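MlnE (Bacillus amyloliquefaciens subsp. plantarum, PDB 5D2E) is the N-terminal B-type ketoreductase of a macrolactin polyketide assembly line, probably using NADPH to reduce beta-keto groups of the growing chain. Local coordinates at residues F403-S408 / G442-I447; P383-T388 / N425-G430. All coordinates share one frame; numbering follows the deposited sequence.

Contact 1. Residues F403-S408 / G442-I447; sequences FVMFSS and GKTLSI. With NAP (NADP nicotinamide-adenine-dinucleotide phosphate), chain B.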
loop_
_atom_site.group_PDB
_atom_site.type_symbol
_atom_site.label_atom_id
_atom_site.label_comp_id
_atom_site.label_asym_id
_atom_site.label_seq_id
_atom_site.Cartn_x
_atom_site.Cartn_y
_atom_site.Cartn_z
ATOM N N PHE A 403 -4.659 -11.044 12.448
ATOM C CA PHE A 403 -3.436 -10.317 12.014
ATOM C C PHE A 403 -4.013 -9.108 11.313
ATOM O O PHE A 403 -4.568 -9.238 10.212
ATOM C CB PHE A 403 -2.605 -11.210 11.063
ATOM C CG PHE A 403 -1.259 -10.631 10.649
ATOM C CD1 PHE A 403 -1.180 -9.669 9.674
ATOM C CD2 PHE A 403 -0.076 -11.104 11.185
ATOM C CE1 PHE A 403 0.047 -9.169 9.271
ATOM C CE2 PHE A 403 1.162 -10.630 10.769
ATOM C CZ PHE A 403 1.228 -9.671 9.798
ATOM N N VAL A 404 -3.952 -7.950 11.972
ATOM C CA VAL A 404 -4.615 -6.747 11.507
ATOM C C VAL A 404 -3.589 -5.658 11.263
ATOM O O VAL A 404 -2.795 -5.360 12.133
ATOM C CB VAL A 404 -5.701 -6.213 12.466
ATOM C CG1 VAL A 404 -6.363 -4.964 11.888
ATOM C CG2 VAL A 404 -6.767 -7.294 12.760
ATOM N N MET A 405 -3.569 -5.154 10.040
ATOM C CA MET A 405 -2.681 -4.094 9.630
ATOM C C MET A 405 -3.419 -2.730 9.653
ATOM O O MET A 405 -4.493 -2.538 9.059
ATOM C CB MET A 405 -2.134 -4.439 8.260
ATOM C CG MET A 405 -1.212 -5.666 8.309
ATOM S SD MET A 405 -0.975 -6.354 6.655
ATOM C CE MET A 405 -2.527 -7.212 6.602
ATOM N N PHE A 406 -2.802 -1.749 10.328
ATOM C CA PHE A 406 -3.342 -0.345 10.379
ATOM C C PHE A 406 -2.788 0.421 9.199
ATOM O O PHE A 406 -1.664 0.972 9.229
ATOM C CB PHE A 406 -2.980 0.315 11.724
ATOM C CG PHE A 406 -3.856 -0.133 12.906
ATOM C CD1 PHE A 406 -4.784 -1.185 12.807
ATOM C CD2 PHE A 406 -3.771 0.501 14.115
ATOM C CE1 PHE A 406 -5.610 -1.558 13.847
ATOM C CE2 PHE A 406 -4.603 0.115 15.179
ATOM C CZ PHE A 406 -5.523 -0.896 15.047
ATOM N N SER A 407 -3.556 0.381 8.116
ATOM C CA SER A 407 -3.174 1.015 6.893
ATOM C C SER A 407 -3.785 2.432 6.882
ATOM O O SER A 407 -4.236 2.938 7.914
ATOM C CB SER A 407 -3.630 0.123 5.725
ATOM O OG SER A 407 -3.112 0.612 4.500
ATOM N N SER A 408 -3.780 3.083 5.732
ATOM C CA SER A 408 -4.161 4.443 5.619
ATOM C C SER A 408 -4.958 4.616 4.372
ATOM O O SER A 408 -4.696 4.001 3.331
ATOM C CB SER A 408 -2.886 5.331 5.583
ATOM O OG SER A 408 -3.206 6.652 5.193
ATOM N N GLY A 442 -6.837 -17.842 11.061
ATOM C CA GLY A 442 -7.471 -16.670 11.604
ATOM C C GLY A 442 -7.804 -15.589 10.574
ATOM O O GLY A 442 -7.717 -15.818 9.374
ATOM N N LYS A 443 -8.185 -14.428 11.074
ATOM C CA LYS A 443 -8.644 -13.325 10.273
ATOM C C LYS A 443 -7.435 -12.475 9.867
ATOM O O LYS A 443 -6.531 -12.228 10.703
ATOM C CB LYS A 443 -9.679 -12.497 11.027
ATOM C CG LYS A 443 -10.144 -11.295 10.204
ATOM C CD LYS A 443 -11.608 -10.934 10.312
ATOM C CE LYS A 443 -12.049 -10.042 9.167
ATOM N NZ LYS A 443 -12.326 -10.628 7.836
ATOM N N THR A 444 -7.360 -12.171 8.580
ATOM C CA THR A 444 -6.378 -11.249 8.022
ATOM C C THR A 444 -7.145 -10.010 7.579
ATOM O O THR A 444 -8.144 -10.112 6.891
ATOM C CB THR A 444 -5.667 -11.886 6.814
ATOM O OG1 THR A 444 -4.800 -12.879 7.315
ATOM C CG2 THR A 444 -4.819 -10.871 6.073
ATOM N N LEU A 445 -6.695 -8.809 8.011
ATOM C CA LEU A 445 -7.407 -7.610 7.634
ATOM C C LEU A 445 -6.440 -6.431 7.593
ATOM O O LEU A 445 -5.578 -6.302 8.465
ATOM C CB LEU A 445 -8.466 -7.319 8.667
ATOM C CG LEU A 445 -9.204 -6.006 8.548
ATOM C CD1 LEU A 445 -10.034 -5.911 7.290
ATOM C CD2 LEU A 445 -10.109 -5.767 9.741
ATOM N N SER A 446 -6.559 -5.625 6.543
ATOM C CA SER A 446 -5.910 -4.361 6.470
ATOM C C SER A 446 -7.013 -3.329 6.498
ATOM O O SER A 446 -7.928 -3.401 5.684
ATOM C CB SER A 446 -5.117 -4.191 5.146
ATOM O OG SER A 446 -4.353 -2.947 5.144
ATOM N N ILE A 447 -6.887 -2.340 7.414
ATOM C CA ILE A 447 -7.852 -1.256 7.513
ATOM C C ILE A 447 -7.261 0.068 7.024
ATOM O O ILE A 447 -6.260 0.522 7.578
ATOM C CB ILE A 447 -8.332 -1.047 8.964
ATOM C CG1 ILE A 447 -8.916 -2.324 9.518
ATOM C CG2 ILE A 447 -9.322 0.113 9.008
ATOM C CD1 ILE A 447 -9.178 -2.324 11.037
HETATM P PA NAP B . 2.311 7.130 16.285
HETATM O O1A NAP B . 1.724 7.631 17.632
HETATM O O2A NAP B . 3.618 7.650 15.713
HETATM O O5B NAP B . 2.539 5.563 16.565
HETATM C C5B NAP B . 3.287 4.794 15.632
HETATM C C4B NAP B . 4.268 4.039 16.495
HETATM O O4B NAP B . 5.075 3.219 15.623
HETATM C C3B NAP B . 5.270 4.930 17.280
HETATM O O3B NAP B . 5.025 4.844 18.687
HETATM C C2B NAP B . 6.647 4.323 16.962
HETATM O O2B NAP B . 7.432 4.212 18.115
HETATM C C1B NAP B . 6.275 2.966 16.320
HETATM N N9A NAP B . 7.235 2.482 15.336
HETATM C C8A NAP B . 7.697 3.133 14.200
HETATM N N7A NAP B . 8.645 2.376 13.546
HETATM C C5A NAP B . 8.732 1.210 14.218
HETATM C C6A NAP B . 9.511 -0.000 14.090
HETATM N N6A NAP B . 10.358 -0.100 13.013
HETATM N N1A NAP B . 9.383 -0.989 15.084
HETATM C C2A NAP B . 8.526 -0.822 16.109
HETATM N N3A NAP B . 7.764 0.292 16.289
HETATM C C4A NAP B . 7.829 1.302 15.415
HETATM O O3 NAP B . 1.192 7.224 15.103
HETATM P PN NAP B . -0.392 6.892 15.233
HETATM O O1N NAP B . -1.201 8.144 14.943
HETATM O O2N NAP B . -0.523 5.998 16.438
HETATM O O5D NAP B . -0.730 5.915 13.989
HETATM C C5D NAP B . -0.448 4.502 14.205
HETATM C C4D NAP B . -0.649 3.676 12.927
HETATM O O4D NAP B . -1.910 3.922 12.321
HETATM C C3D NAP B . 0.413 4.074 11.894
HETATM O O3D NAP B . 0.923 2.900 11.288
HETATM C C2D NAP B . -0.315 4.973 10.911
HETATM O O2D NAP B . 0.294 4.959 9.589
HETATM C C1D NAP B . -1.785 4.468 10.974
HETATM N N1N NAP B . -2.718 5.579 10.654
HETATM C C2N NAP B . -2.961 6.597 11.558
HETATM C C3N NAP B . -3.824 7.679 11.309
HETATM C C7N NAP B . -4.088 8.798 12.356
HETATM O O7N NAP B . -4.801 9.765 12.073
HETATM N N7N NAP B . -3.592 8.765 13.601
HETATM C C4N NAP B . -4.437 7.726 10.049
HETATM C C5N NAP B . -4.157 6.718 9.116
HETATM C C6N NAP B . -3.314 5.639 9.440
HETATM P P2B NAP B . 9.076 4.163 18.113
HETATM O O1X NAP B . 9.608 5.427 17.452
HETATM O O2X NAP B . 9.467 4.007 19.617
HETATM O O3X NAP B . 9.438 2.951 17.301
#

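Contact 2. Residues P383-T388 / N425-G430; sequences PKVFGT and NGCMDG. With NAP (NADP nicotinamide-adenine-dinucleotide phosphate), chain B.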
loop_
_atom_site.group_PDB
_atom_site.type_symbol
_atom_site.label_atom_id
_atom_site.label_comp_id
_atom_site.label_asym_id
_atom_site.label_seq_id
_atom_site.Cartn_x
_atom_site.Cartn_y
_atom_site.Cartn_z
ATOM N N PRO A 383 8.744 -0.041 8.385
ATOM C CA PRO A 383 7.885 -0.837 9.262
ATOM C C PRO A 383 6.685 -1.521 8.617
ATOM O O PRO A 383 6.178 -2.537 9.133
ATOM C CB PRO A 383 7.385 0.176 10.285
ATOM C CG PRO A 383 7.536 1.521 9.618
ATOM C CD PRO A 383 8.707 1.391 8.715
ATOM N N LYS A 384 6.195 -0.919 7.541
ATOM C CA LYS A 384 4.965 -1.332 6.875
ATOM C C LYS A 384 5.239 -2.295 5.693
ATOM O O LYS A 384 4.395 -3.067 5.310
ATOM C CB LYS A 384 4.209 -0.088 6.410
ATOM C CG LYS A 384 3.493 0.636 7.541
ATOM C CD LYS A 384 2.960 1.938 7.148
ATOM C CE LYS A 384 2.276 2.663 8.315
ATOM N NZ LYS A 384 1.042 1.990 8.738
ATOM N N VAL A 385 6.409 -2.205 5.075
ATOM C CA VAL A 385 6.784 -3.174 4.022
ATOM C C VAL A 385 7.519 -4.334 4.660
ATOM O O VAL A 385 6.933 -5.394 4.838
ATOM C CB VAL A 385 7.507 -2.520 2.868
ATOM C CG1 VAL A 385 7.956 -3.590 1.840
ATOM C CG2 VAL A 385 6.609 -1.480 2.250
ATOM N N PHE A 386 8.742 -4.114 5.121
ATOM C CA PHE A 386 9.535 -5.196 5.719
ATOM C C PHE A 386 8.974 -5.677 7.034
ATOM O O PHE A 386 8.877 -6.892 7.288
ATOM C CB PHE A 386 10.974 -4.741 5.907
ATOM C CG PHE A 386 11.694 -4.543 4.630
ATOM C CD1 PHE A 386 12.250 -5.636 3.983
ATOM C CD2 PHE A 386 11.808 -3.301 4.059
ATOM C CE1 PHE A 386 12.934 -5.476 2.821
ATOM C CE2 PHE A 386 12.520 -3.129 2.879
ATOM C CZ PHE A 386 13.057 -4.240 2.251
ATOM N N GLY A 387 8.555 -4.741 7.877
ATOM C CA GLY A 387 8.048 -5.101 9.208
ATOM C C GLY A 387 6.858 -6.034 9.160
ATOM O O GLY A 387 6.815 -7.036 9.853
ATOM N N THR A 388 5.903 -5.685 8.318
ATOM C CA THR A 388 4.729 -6.514 8.122
ATOM C C THR A 388 5.124 -7.937 7.738
ATOM O O THR A 388 4.578 -8.912 8.273
ATOM C CB THR A 388 3.860 -5.899 7.037
ATOM O OG1 THR A 388 3.542 -4.554 7.374
ATOM C CG2 THR A 388 2.571 -6.666 6.872
ATOM N N ASN A 425 1.587 1.695 2.893
ATOM C CA ASN A 425 0.330 1.248 3.369
ATOM C C ASN A 425 -0.313 0.344 2.309
ATOM O O ASN A 425 -0.877 -0.697 2.637
ATOM C CB ASN A 425 -0.545 2.423 3.737
ATOM C CG ASN A 425 -0.139 3.002 5.117
ATOM O OD1 ASN A 425 -0.328 2.355 6.132
ATOM N ND2 ASN A 425 0.505 4.165 5.116
ATOM N N GLY A 426 -0.164 0.717 1.031
ATOM C CA GLY A 426 -0.754 -0.053 -0.059
ATOM C C GLY A 426 -0.131 -1.438 -0.129
ATOM O O GLY A 426 -0.807 -2.415 -0.508
ATOM N N CYS A 427 1.129 -1.536 0.275
ATOM C CA CYS A 427 1.805 -2.805 0.359
ATOM C C CYS A 427 1.163 -3.765 1.406
ATOM O O CYS A 427 0.916 -4.925 1.084
ATOM C CB CYS A 427 3.258 -2.579 0.557
ATOM S SG CYS A 427 4.151 -4.107 0.519
ATOM N N MET A 428 0.814 -3.275 2.583
ATOM C CA MET A 428 0.035 -4.060 3.525
ATOM C C MET A 428 -1.286 -4.504 2.971
ATOM O O MET A 428 -1.705 -5.625 3.206
ATOM C CB MET A 428 -0.200 -3.290 4.845
ATOM C CG MET A 428 1.082 -2.890 5.493
ATOM S SD MET A 428 1.038 -2.360 7.203
ATOM C CE MET A 428 -0.110 -0.985 7.146
ATOM N N ASP A 429 -1.989 -3.601 2.290
ATOM C CA ASP A 429 -3.254 -3.907 1.721
ATOM C C ASP A 429 -3.166 -5.149 0.762
ATOM O O ASP A 429 -4.014 -6.065 0.840
ATOM C CB ASP A 429 -3.848 -2.750 0.940
ATOM C CG ASP A 429 -4.035 -1.466 1.767
ATOM O OD1 ASP A 429 -4.054 -1.512 3.004
ATOM O OD2 ASP A 429 -4.225 -0.418 1.113
ATOM N N GLY A 430 -2.150 -5.166 -0.096
ATOM C CA GLY A 430 -1.892 -6.299 -0.983
ATOM C C GLY A 430 -1.336 -7.541 -0.271
ATOM O O GLY A 430 -1.638 -8.687 -0.674
HETATM P PA NAP B . 2.311 7.130 16.285
HETATM O O1A NAP B . 1.724 7.631 17.632
HETATM O O2A NAP B . 3.618 7.650 15.713
HETATM O O5B NAP B . 2.539 5.563 16.565
HETATM C C5B NAP B . 3.287 4.794 15.632
HETATM C C4B NAP B . 4.268 4.039 16.495
HETATM O O4B NAP B . 5.075 3.219 15.623
HETATM C C3B NAP B . 5.270 4.930 17.280
HETATM O O3B NAP B . 5.025 4.844 18.687
HETATM C C2B NAP B . 6.647 4.323 16.962
HETATM O O2B NAP B . 7.432 4.212 18.115
HETATM C C1B NAP B . 6.275 2.966 16.320
HETATM N N9A NAP B . 7.235 2.482 15.336
HETATM C C8A NAP B . 7.697 3.133 14.200
HETATM N N7A NAP B . 8.645 2.376 13.546
HETATM C C5A NAP B . 8.732 1.210 14.218
HETATM C C6A NAP B . 9.511 -0.000 14.090
HETATM N N6A NAP B . 10.358 -0.100 13.013
HETATM N N1A NAP B . 9.383 -0.989 15.084
HETATM C C2A NAP B . 8.526 -0.822 16.109
HETATM N N3A NAP B . 7.764 0.292 16.289
HETATM C C4A NAP B . 7.829 1.302 15.415
HETATM O O3 NAP B . 1.192 7.224 15.103
HETATM P PN NAP B . -0.392 6.892 15.233
HETATM O O1N NAP B . -1.201 8.144 14.943
HETATM O O2N NAP B . -0.523 5.998 16.438
HETATM O O5D NAP B . -0.730 5.915 13.989
HETATM C C5D NAP B . -0.448 4.502 14.205
HETATM C C4D NAP B . -0.649 3.676 12.927
HETATM O O4D NAP B . -1.910 3.922 12.321
HETATM C C3D NAP B . 0.413 4.074 11.894
HETATM O O3D NAP B . 0.923 2.900 11.288
HETATM C C2D NAP B . -0.315 4.973 10.911
HETATM O O2D NAP B . 0.294 4.959 9.589
HETATM C C1D NAP B . -1.785 4.468 10.974
HETATM N N1N NAP B . -2.718 5.579 10.654
HETATM C C2N NAP B . -2.961 6.597 11.558
HETATM C C3N NAP B . -3.824 7.679 11.309
HETATM C C7N NAP B . -4.088 8.798 12.356
HETATM O O7N NAP B . -4.801 9.765 12.073
HETATM N N7N NAP B . -3.592 8.765 13.601
HETATM C C4N NAP B . -4.437 7.726 10.049
HETATM C C5N NAP B . -4.157 6.718 9.116
HETATM C C6N NAP B . -3.314 5.639 9.440
HETATM P P2B NAP B . 9.076 4.163 18.113
HETATM O O1X NAP B . 9.608 5.427 17.452
HETATM O O2X NAP B . 9.467 4.007 19.617
HETATM O O3X NAP B . 9.438 2.951 17.301
#

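Contact 1. Residues F403-S408 / G442-I447
Strands 403-408 and 443-447 pair in parallel, side by side in the Rossmann-type sheet of the ketoreductase domain, with their axes 4.7 Å apart and running within 5° of each other. They are the two strands of a right-handed beta-alpha-beta crossover through helix 419-437, as in the short-chain dehydrogenase/reductase fold. Five backbone hydrogen bonds form the ladder. It opens with F403 N to K443 O, and the straightest bond, I447 N to M405 O, has an N-H...O angle of 172°. The last one, S407 N to I447 O, is weak and bent. V404, L445, F406 and I447 share one face, where the CG1 branch of V404 meets the end of I447, CD1, at 4.0 Å; helix 477-488 packs on V404, L445 and I447. On the other face, M405 curls at chi3 (-79°), which brings CE back over the L445 carbonyl, while its SD lies in plane at the edge of the F403 ring. D429 on helix 419-437 is hydrogen-bonded through OD1 to the buried hydroxyls of S407 and S446, and S407 OG also bonds N425 O. At the end of the ladder the first strand meets the cofactor, with S407 O 3.2 Å from C6N of the nicotinamide ring of NADP.

Contact 2. Residues P383-T388 / N425-G430
Segment 383-388, which runs into helix 386-394, approaches helix 425-430, part of helix 419-437, most closely at two CA pairs: K384 with N425 at 6.4 Å and V385 with C427 at 6.2 Å. This lies in the Rossmann-type ketoreductase domain, beside the NADP site, where K384 and Y421 both bind the cofactor; N425 sits one helical turn after Y421. The lysine chain is extended as far as CE, crossing N425 and M428 at a slant, and bends at its last torsion (chi4 -68°) to present NZ to three oxygens. NZ donates to the ribose O3D of NADP at 2.7 Å, more weakly to O2D, and to N425 OD1 at 3.0 Å, approaching the amide 23° out of its plane. The amide nitrogen, ND2, bonds instead to the carbonyl of Y421, so both ends of the N425 amide are held and its flip is fixed. By donating to both OD1 and the ribose hydroxyls, the ammonium group bridges protein and cofactor. M428 bends at chi3 and lays its CE 3.6 Å from NZ, lining the lysine with apolar atoms. Farther along, V385 CG2 touches C427 CB. T388, crossing M428 at about a right angle, donates OG1 to K384 O from above the carbonyl plane, and the same OG1 lies 3.3 Å from M428 SD.

In the fold
From the N terminus the chain meets segment 383-388 first, then strand 403-408, helix segment 425-430 and strand segment 442-447, so the two contacts cross rather than nest. Contact 2 closes a loop of 36 residues that contains the first strand of contact 1; contact 1 closes one of 33 residues that contains the helix of contact 2. Helix 419-437 thereby joins helix 386-394 to the paired strands. The contacts also meet directly, through D429 and the two serines of the strands and through M428 CE, which packs on F406 O. Both reach the nicotinamide half of NADP.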